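Local coordinates for EreC (Klebsiella pneumoniae, PDB 6XCQ), which probably inactivates macrolide antibiotics such as erythromycin by hydrolysing the ester of the macrolactone ring, thereby giving resistance, at residues 102-110 and 120-128; 196-204 and 359-367. The protein carries 1 engineered substitution. All coordinates share one frame; numbering follows the deposited sequence. Where two conformers were deposited one is given.

Contact 1 of 2, residues 102-110 and 120-128; sequences IQASRLSEY and LERFSDPLT
Helix 101-112 and the stretch leading into helix 126-146 meet along a face where Phe-123, Tyr-110 and Leu-120 interlock, a worked example of a connection between consecutive helices packing back on the first of them. Phe-123 points at the helix and lays one ring face over the start of Tyr-110, whose CB stands 4.0 Å from the centroid of the Phe-123 ring. The two rings themselves lie obliquely, with planes 50° apart. Tyr-110 has its CG anti to the backbone N (chi1 164°), which swings the ring beyond Phe-123 to Leu-120; there CD1 of Leu-120 sits 3.9 Å from the centroid of the Tyr-110 ring, almost directly over the face. The same methyl touches Leu-107 CD2, while the other branch, Leu-107 CD1, meets Thr-128 CG2 tip to tip.

Polar groups take over toward the earlier turn of the helix. The extended Gln-103 chain delivers NE2 to Asp-125 OD2 at 3.2 Å in a nearly straight bond (171°) that lies in the amide plane and arrives on the anti side of the carboxylate. Asn-159 also accepts from this amide nitrogen and donates to Thr-128 OG1, while Gly-100 N binds Gln-103 OE1, so both ends of the amide are fixed. A water donates to Gln-103 O and Phe-123 O, bridging the backbones; a second donates to Asp-125 OD2 and, more weakly, accepts from Arg-106 NH1, whose salt bridge is with Asp-165. An apolar cluster flanked by a glutamine-carboxylate bond and bridging waters thus joins consecutive helices of this alpha/beta fold beside its edge strand 151-154.

Contact 2 of 2, residues 196-204 and 359-367; sequences DGQSAVISS and GSPLGFSVV
Ser-199, at the N-cap position of helix 200-208, gives its hydroxyl to the type I beta turn formed by Ser-360 to Gly-363: OG donates to Leu-362 O across 2.7 Å, tilted 31° from the carbonyl plane. A chi1 of 73° turns OG toward the Leu-362 carbonyl. Val-201, in the first turn of the helix, brings CG1 to 3.0 Å from Leu-362 O, a close packing contact and not a bond, so this oxygen is met by a hydroxyl and a methyl. Ile-202 completes the helical side by resting CD1 on the backbone of Gly-363, 3.7 Å from Gly-363 N. Gly-363, at a positive phi of 76°, has no side chain, and its CA lies 4.0 Å from Val-201 CG1 and 3.8 Å from Ile-202 CD1.

Beside this bond, Leu-362 packs CD1 against Gln-198 CB, and Phe-364 offers the edge of its ring to Ser-199 CB and Val-201 CG1. Further out, Pro-126 of helix 126-146 touches the Leu-362 side chain, and Met-353 of strand 349-354 touches Phe-364. The turn leads into strand 365-370 of the two-stranded antiparallel sheet, and it is closed by Gly-363 N donating to Ser-360 O at 3.1 Å.

How the contacts relate
Gln-198 OE1 of contact 2 packs 3.2 Å from Pro-126 CD of contact 1, although the centres of the two contacts lie about 18 Å apart. The segment 120-128 of contact 1 supplies Asp-125, Pro-126 and Leu-127, and both segments of contact 2 rest against it. From 359-367, Leu-362 CD2 comes within 3.9 Å of Leu-127 N, and Phe-364 CZ within 4.0 Å of Leu-127 CD1. Contact 1 joins segments 10 residues apart and contact 2 segments 155 residues apart, and the local and the distant pairing meet at Asp-125 to Leu-127, where helix 126-146 begins. Both lie within the erythromycin esterase family region.

Contact 1 of 2, residues 102-110 and 120-128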
loop_
_atom_site.group_PDB
_atom_site.type_symbol
_atom_site.label_atom_id
_atom_site.label_comp_id
_atom_site.label_asym_id
_atom_site.label_seq_id
_atom_site.Cartn_x
_atom_site.Cartn_y
_atom_site.Cartn_z
ATOM N N ILE A 102 11.351 1.235 -6.870
ATOM C CA ILE A 102 12.064 2.350 -7.479
ATOM C C ILE A 102 11.348 3.667 -7.183
ATOM O O ILE A 102 11.986 4.688 -6.897
ATOM C CB ILE A 102 12.216 2.107 -8.985
ATOM C CG1 ILE A 102 13.130 0.886 -9.215
ATOM C CG2 ILE A 102 12.772 3.349 -9.658
ATOM C CD1 ILE A 102 13.215 0.425 -10.657
ATOM N N GLN A 103 10.017 3.675 -7.263
ATOM C CA GLN A 103 9.273 4.854 -6.838
ATOM C C GLN A 103 9.656 5.256 -5.423
ATOM O O GLN A 103 9.839 6.441 -5.127
ATOM C CB GLN A 103 7.768 4.580 -6.920
ATOM C CG GLN A 103 7.200 4.636 -8.320
ATOM C CD GLN A 103 5.714 4.324 -8.351
ATOM O OE1 GLN A 103 5.262 3.325 -7.786
ATOM N NE2 GLN A 103 4.943 5.186 -9.008
ATOM N N ALA A 104 9.812 4.277 -4.537
ATOM C CA ALA A 104 10.128 4.605 -3.152
ATOM C C ALA A 104 11.551 5.127 -2.993
ATOM O O ALA A 104 11.808 5.934 -2.097
ATOM C CB ALA A 104 9.912 3.382 -2.253
ATOM N N SER A 105 12.504 4.659 -3.809
ATOM C CA SER A 105 13.867 5.178 -3.675
ATOM C C SER A 105 13.906 6.674 -3.964
ATOM O O SER A 105 14.629 7.423 -3.298
ATOM C CB SER A 105 14.832 4.421 -4.596
ATOM O OG SER A 105 14.428 4.546 -5.944
ATOM N N ARG A 106 13.103 7.129 -4.925
ATOM C CA ARG A 106 12.996 8.556 -5.205
ATOM C C ARG A 106 12.366 9.301 -4.037
ATOM O O ARG A 106 12.782 10.415 -3.709
ATOM C CB ARG A 106 12.187 8.775 -6.479
ATOM C CG ARG A 106 12.802 8.078 -7.681
ATOM C CD ARG A 106 12.049 8.395 -8.950
ATOM N NE ARG A 106 12.681 7.765 -10.105
ATOM C CZ ARG A 106 12.123 6.810 -10.843
ATOM N NH1 ARG A 106 10.898 6.368 -10.564
ATOM N NH2 ARG A 106 12.792 6.304 -11.872
ATOM N N LEU A 107 11.351 8.708 -3.399
ATOM C CA LEU A 107 10.800 9.328 -2.202
ATOM C C LEU A 107 11.849 9.410 -1.096
ATOM O O LEU A 107 11.892 10.392 -0.347
ATOM C CB LEU A 107 9.559 8.568 -1.740
ATOM C CG LEU A 107 8.361 8.553 -2.710
ATOM C CD1 LEU A 107 7.223 7.720 -2.121
ATOM C CD2 LEU A 107 7.867 9.964 -3.065
ATOM N N SER A 108 12.719 8.396 -0.987
ATOM C CA SER A 108 13.775 8.447 0.018
ATOM C C SER A 108 14.731 9.598 -0.253
ATOM O O SER A 108 15.173 10.279 0.683
ATOM C CB SER A 108 14.554 7.136 0.049
ATOM O OG SER A 108 13.806 6.120 0.672
ATOM N N GLU A 109 15.091 9.805 -1.523
ATOM C CA GLU A 109 15.866 10.985 -1.894
ATOM C C GLU A 109 15.182 12.258 -1.420
ATOM O O GLU A 109 15.838 13.181 -0.928
ATOM C CB GLU A 109 16.030 11.054 -3.407
ATOM C CG GLU A 109 17.079 10.168 -4.018
ATOM C CD GLU A 109 17.218 10.466 -5.491
ATOM O OE1 GLU A 109 17.858 11.489 -5.823
ATOM O OE2 GLU A 109 16.649 9.710 -6.312
ATOM N N TYR A 110 13.862 12.336 -1.598
ATOM C CA TYR A 110 13.121 13.495 -1.123
ATOM C C TYR A 110 13.299 13.678 0.377
ATOM O O TYR A 110 13.638 14.770 0.845
ATOM C CB TYR A 110 11.641 13.340 -1.472
ATOM C CG TYR A 110 10.730 14.272 -0.704
ATOM C CD1 TYR A 110 10.707 15.643 -0.991
ATOM C CD2 TYR A 110 9.888 13.788 0.295
ATOM C CE1 TYR A 110 9.860 16.510 -0.296
ATOM C CE2 TYR A 110 9.028 14.646 0.991
ATOM C CZ TYR A 110 9.022 16.006 0.689
ATOM O OH TYR A 110 8.187 16.868 1.369
ATOM N N LEU A 120 8.324 17.956 -3.040
ATOM C CA LEU A 120 7.928 16.569 -3.257
ATOM C C LEU A 120 7.517 16.317 -4.703
ATOM O O LEU A 120 7.722 15.211 -5.217
ATOM C CB LEU A 120 6.789 16.195 -2.306
ATOM C CG LEU A 120 6.128 14.825 -2.541
ATOM C CD1 LEU A 120 7.123 13.659 -2.296
ATOM C CD2 LEU A 120 4.892 14.705 -1.654
ATOM N N GLU A 121 6.949 17.324 -5.378
ATOM C CA GLU A 121 6.567 17.165 -6.779
ATOM C C GLU A 121 7.725 16.688 -7.656
ATOM O O GLU A 121 7.499 16.038 -8.676
ATOM C CB GLU A 121 6.033 18.482 -7.342
ATOM C CG GLU A 121 4.667 18.878 -6.850
ATOM C CD GLU A 121 4.736 19.754 -5.626
ATOM O OE1 GLU A 121 5.749 19.677 -4.895
ATOM O OE2 GLU A 121 3.777 20.521 -5.394
ATOM N N ARG A 122 8.961 17.008 -7.284
ATOM C CA ARG A 122 10.108 16.617 -8.102
ATOM C C ARG A 122 10.473 15.150 -7.937
ATOM O O ARG A 122 11.201 14.607 -8.774
ATOM C CB ARG A 122 11.326 17.467 -7.752
ATOM C CG ARG A 122 11.148 18.956 -7.986
ATOM C CD ARG A 122 11.728 19.374 -9.331
ATOM N NE ARG A 122 11.247 20.688 -9.755
ATOM C CZ ARG A 122 11.642 21.843 -9.224
ATOM N NH1 ARG A 122 11.145 22.983 -9.680
ATOM N NH2 ARG A 122 12.533 21.860 -8.239
ATOM N N PHE A 123 9.994 14.501 -6.876
ATOM C CA PHE A 123 10.424 13.153 -6.536
ATOM C C PHE A 123 9.293 12.144 -6.614
ATOM O O PHE A 123 9.466 11.002 -6.169
ATOM C CB PHE A 123 11.017 13.117 -5.125
ATOM C CG PHE A 123 12.216 13.993 -4.946
ATOM C CD1 PHE A 123 12.068 15.345 -4.668
ATOM C CD2 PHE A 123 13.497 13.467 -5.064
ATOM C CE1 PHE A 123 13.181 16.159 -4.498
ATOM C CE2 PHE A 123 14.615 14.278 -4.897
ATOM C CZ PHE A 123 14.453 15.625 -4.618
ATOM N N SER A 124 8.148 12.518 -7.179
ATOM C CA SER A 124 6.969 11.678 -7.070
ATOM C C SER A 124 6.142 11.778 -8.338
ATOM O O SER A 124 6.137 12.807 -9.017
ATOM C CB SER A 124 6.124 12.088 -5.862
ATOM O OG SER A 124 5.772 13.456 -5.957
ATOM N N ASP A 125 5.431 10.702 -8.635
ATOM C CA ASP A 125 4.503 10.657 -9.747
ATOM C C ASP A 125 3.119 11.070 -9.268
ATOM O O ASP A 125 2.868 11.154 -8.063
ATOM C CB ASP A 125 4.530 9.255 -10.352
ATOM C CG ASP A 125 5.949 8.818 -10.714
ATOM O OD1 ASP A 125 6.585 9.521 -11.533
ATOM O OD2 ASP A 125 6.441 7.797 -10.165
ATOM N N PRO A 126 2.197 11.373 -10.193
ATOM C CA PRO A 126 0.883 11.916 -9.767
ATOM C C PRO A 126 0.100 11.061 -8.773
ATOM O O PRO A 126 -0.405 11.596 -7.779
ATOM C CB PRO A 126 0.137 12.065 -11.097
ATOM C CG PRO A 126 1.225 12.332 -12.104
ATOM C CD PRO A 126 2.438 11.569 -11.639
ATOM N N LEU A 127 -0.056 9.757 -9.009
ATOM C CA LEU A 127 -0.863 8.968 -8.073
ATOM C C LEU A 127 -0.193 8.876 -6.705
ATOM O O LEU A 127 -0.852 9.061 -5.667
ATOM C CB LEU A 127 -1.136 7.570 -8.637
ATOM C CG LEU A 127 -1.906 6.608 -7.730
ATOM C CD1 LEU A 127 -3.359 7.097 -7.468
ATOM C CD2 LEU A 127 -1.907 5.207 -8.336
ATOM N N THR A 128 1.121 8.604 -6.680
ATOM C CA THR A 128 1.852 8.582 -5.418
ATOM C C THR A 128 1.699 9.897 -4.659
ATOM O O THR A 128 1.494 9.903 -3.437
ATOM C CB THR A 128 3.324 8.300 -5.692
ATOM O OG1 THR A 128 3.443 7.008 -6.305
ATOM C CG2 THR A 128 4.128 8.354 -4.396
HETATM O O HOH W 1 8.310 8.270 -6.210
HETATM O O HOH W 2 9.041 7.792 -9.813
#

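Contact 2 of 2, residues 196-204 and 359-367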
loop_
_atom_site.group_PDB
_atom_site.type_symbol
_atom_site.label_atom_id
_atom_site.label_comp_id
_atom_site.label_asym_id
_atom_site.label_seq_id
_atom_site.Cartn_x
_atom_site.Cartn_y
_atom_site.Cartn_z
ATOM N N ASP A 196 2.807 2.785 -20.656
ATOM C CA ASP A 196 3.379 4.003 -20.086
ATOM C C ASP A 196 2.348 4.855 -19.347
ATOM O O ASP A 196 2.503 6.077 -19.256
ATOM C CB ASP A 196 4.067 4.843 -21.170
ATOM C CG ASP A 196 3.109 5.308 -22.255
ATOM O OD1 ASP A 196 1.883 5.106 -22.119
ATOM O OD2 ASP A 196 3.589 5.869 -23.262
ATOM N N GLY A 197 1.295 4.242 -18.820
ATOM C CA GLY A 197 0.291 4.992 -18.090
ATOM C C GLY A 197 0.820 5.564 -16.781
ATOM O O GLY A 197 1.916 5.252 -16.313
ATOM N N GLN A 198 0.020 6.443 -16.182
ATOM C CA GLN A 198 0.323 6.982 -14.861
ATOM C C GLN A 198 -0.595 6.394 -13.804
ATOM O O GLN A 198 -0.579 6.835 -12.643
ATOM C CB GLN A 198 0.232 8.511 -14.874
ATOM C CG GLN A 198 1.455 9.195 -15.467
ATOM C CD GLN A 198 2.662 9.169 -14.537
ATOM O OE1 GLN A 198 2.550 8.828 -13.361
ATOM N NE2 GLN A 198 3.823 9.539 -15.064
ATOM N N SER A 199 -1.396 5.403 -14.185
ATOM C CA SER A 199 -2.231 4.681 -13.240
ATOM C C SER A 199 -2.572 3.333 -13.855
ATOM O O SER A 199 -2.388 3.111 -15.056
ATOM C CB SER A 199 -3.495 5.472 -12.901
ATOM O OG SER A 199 -4.383 5.439 -13.999
ATOM N N ALA A 200 -3.099 2.441 -13.011
ATOM C CA ALA A 200 -3.435 1.093 -13.466
ATOM C C ALA A 200 -4.453 1.117 -14.603
ATOM O O ALA A 200 -4.377 0.298 -15.526
ATOM C CB ALA A 200 -3.962 0.254 -12.300
ATOM N N VAL A 201 -5.422 2.033 -14.557
ATOM C CA VAL A 201 -6.454 2.033 -15.590
ATOM C C VAL A 201 -5.866 2.441 -16.938
ATOM O O VAL A 201 -6.205 1.860 -17.977
ATOM C CB VAL A 201 -7.640 2.927 -15.176
ATOM C CG1 VAL A 201 -7.149 4.232 -14.683
ATOM C CG2 VAL A 201 -8.587 3.143 -16.345
ATOM N N ILE A 202 -4.962 3.421 -16.953
ATOM C CA ILE A 202 -4.347 3.809 -18.220
ATOM C C ILE A 202 -3.441 2.697 -18.738
ATOM O O ILE A 202 -3.565 2.260 -19.888
ATOM C CB ILE A 202 -3.571 5.131 -18.083
ATOM C CG1 ILE A 202 -4.447 6.253 -17.504
ATOM C CG2 ILE A 202 -3.008 5.536 -19.448
ATOM C CD1 ILE A 202 -5.763 6.473 -18.236
ATOM N N SER A 203 -2.506 2.234 -17.902
ATOM C CA SER A 203 -1.574 1.189 -18.335
ATOM C C SER A 203 -2.303 -0.076 -18.778
ATOM O O SER A 203 -1.917 -0.708 -19.773
ATOM C CB SER A 203 -0.581 0.857 -17.219
ATOM O OG SER A 203 0.245 1.956 -16.896
ATOM N N SER A 204 -3.356 -0.468 -18.058
ATOM C CA SER A 204 -4.083 -1.667 -18.462
ATOM C C SER A 204 -4.779 -1.468 -19.802
ATOM O O SER A 204 -4.860 -2.413 -20.596
ATOM C CB SER A 204 -5.090 -2.076 -17.388
ATOM O OG SER A 204 -6.083 -1.088 -17.222
ATOM N N GLY A 359 -11.161 11.990 -20.183
ATOM C CA GLY A 359 -10.475 13.251 -20.062
ATOM C C GLY A 359 -9.626 13.396 -18.815
ATOM O O GLY A 359 -8.675 14.185 -18.816
ATOM N N SER A 360 -9.944 12.662 -17.752
ATOM C CA SER A 360 -9.153 12.768 -16.535
ATOM C C SER A 360 -7.748 12.225 -16.781
ATOM O O SER A 360 -7.585 11.196 -17.449
ATOM C CB SER A 360 -9.817 12.012 -15.385
ATOM O OG SER A 360 -9.746 10.613 -15.593
ATOM N N PRO A 361 -6.718 12.892 -16.262
ATOM C CA PRO A 361 -5.341 12.502 -16.604
ATOM C C PRO A 361 -4.992 11.074 -16.224
ATOM O O PRO A 361 -4.176 10.440 -16.908
ATOM C CB PRO A 361 -4.493 13.518 -15.827
ATOM C CG PRO A 361 -5.381 13.992 -14.714
ATOM C CD PRO A 361 -6.766 13.994 -15.287
ATOM N N LEU A 362 -5.587 10.537 -15.160
ATOM C CA LEU A 362 -5.288 9.182 -14.720
ATOM C C LEU A 362 -6.462 8.225 -14.921
ATOM O O LEU A 362 -6.471 7.136 -14.349
ATOM C CB LEU A 362 -4.824 9.201 -13.262
ATOM C CG LEU A 362 -3.343 9.558 -12.974
ATOM C CD1 LEU A 362 -2.769 10.738 -13.783
ATOM C CD2 LEU A 362 -3.138 9.778 -11.471
ATOM N N GLY A 363 -7.448 8.598 -15.736
ATOM C CA GLY A 363 -8.549 7.706 -16.028
ATOM C C GLY A 363 -9.574 7.571 -14.931
ATOM O O GLY A 363 -10.511 6.775 -15.066
ATOM N N PHE A 364 -9.415 8.296 -13.833
ATOM C CA PHE A 364 -10.461 8.351 -12.829
ATOM C C PHE A 364 -10.419 9.719 -12.185
ATOM O O PHE A 364 -9.438 10.461 -12.305
ATOM C CB PHE A 364 -10.317 7.264 -11.760
ATOM C CG PHE A 364 -9.111 7.434 -10.872
ATOM C CD1 PHE A 364 -7.875 6.955 -11.269
ATOM C CD2 PHE A 364 -9.218 8.057 -9.640
ATOM C CE1 PHE A 364 -6.769 7.104 -10.464
ATOM C CE2 PHE A 364 -8.114 8.206 -8.823
ATOM C CZ PHE A 364 -6.890 7.729 -9.237
ATOM N N SER A 365 -11.494 10.032 -11.484
ATOM C CA SER A 365 -11.601 11.278 -10.757
ATOM C C SER A 365 -11.962 10.951 -9.320
ATOM O O SER A 365 -12.364 9.831 -8.997
ATOM C CB SER A 365 -12.648 12.202 -11.401
ATOM O OG SER A 365 -12.125 12.805 -12.568
ATOM N N VAL A 366 -11.797 11.940 -8.457
ATOM C CA VAL A 366 -12.089 11.820 -7.038
ATOM C C VAL A 366 -13.179 12.827 -6.748
ATOM O O VAL A 366 -12.948 14.037 -6.863
ATOM C CB VAL A 366 -10.856 12.090 -6.166
ATOM C CG1 VAL A 366 -11.248 12.098 -4.693
ATOM C CG2 VAL A 366 -9.770 11.062 -6.463
ATOM N N VAL A 367 -14.366 12.338 -6.386
ATOM C CA VAL A 367 -15.537 13.174 -6.181
ATOM C C VAL A 367 -16.139 12.858 -4.819
ATOM O O VAL A 367 -16.142 11.703 -4.377
ATOM C CB VAL A 367 -16.585 12.983 -7.298
ATOM C CG1 VAL A 367 -15.998 13.351 -8.639
ATOM C CG2 VAL A 367 -17.086 11.550 -7.331
#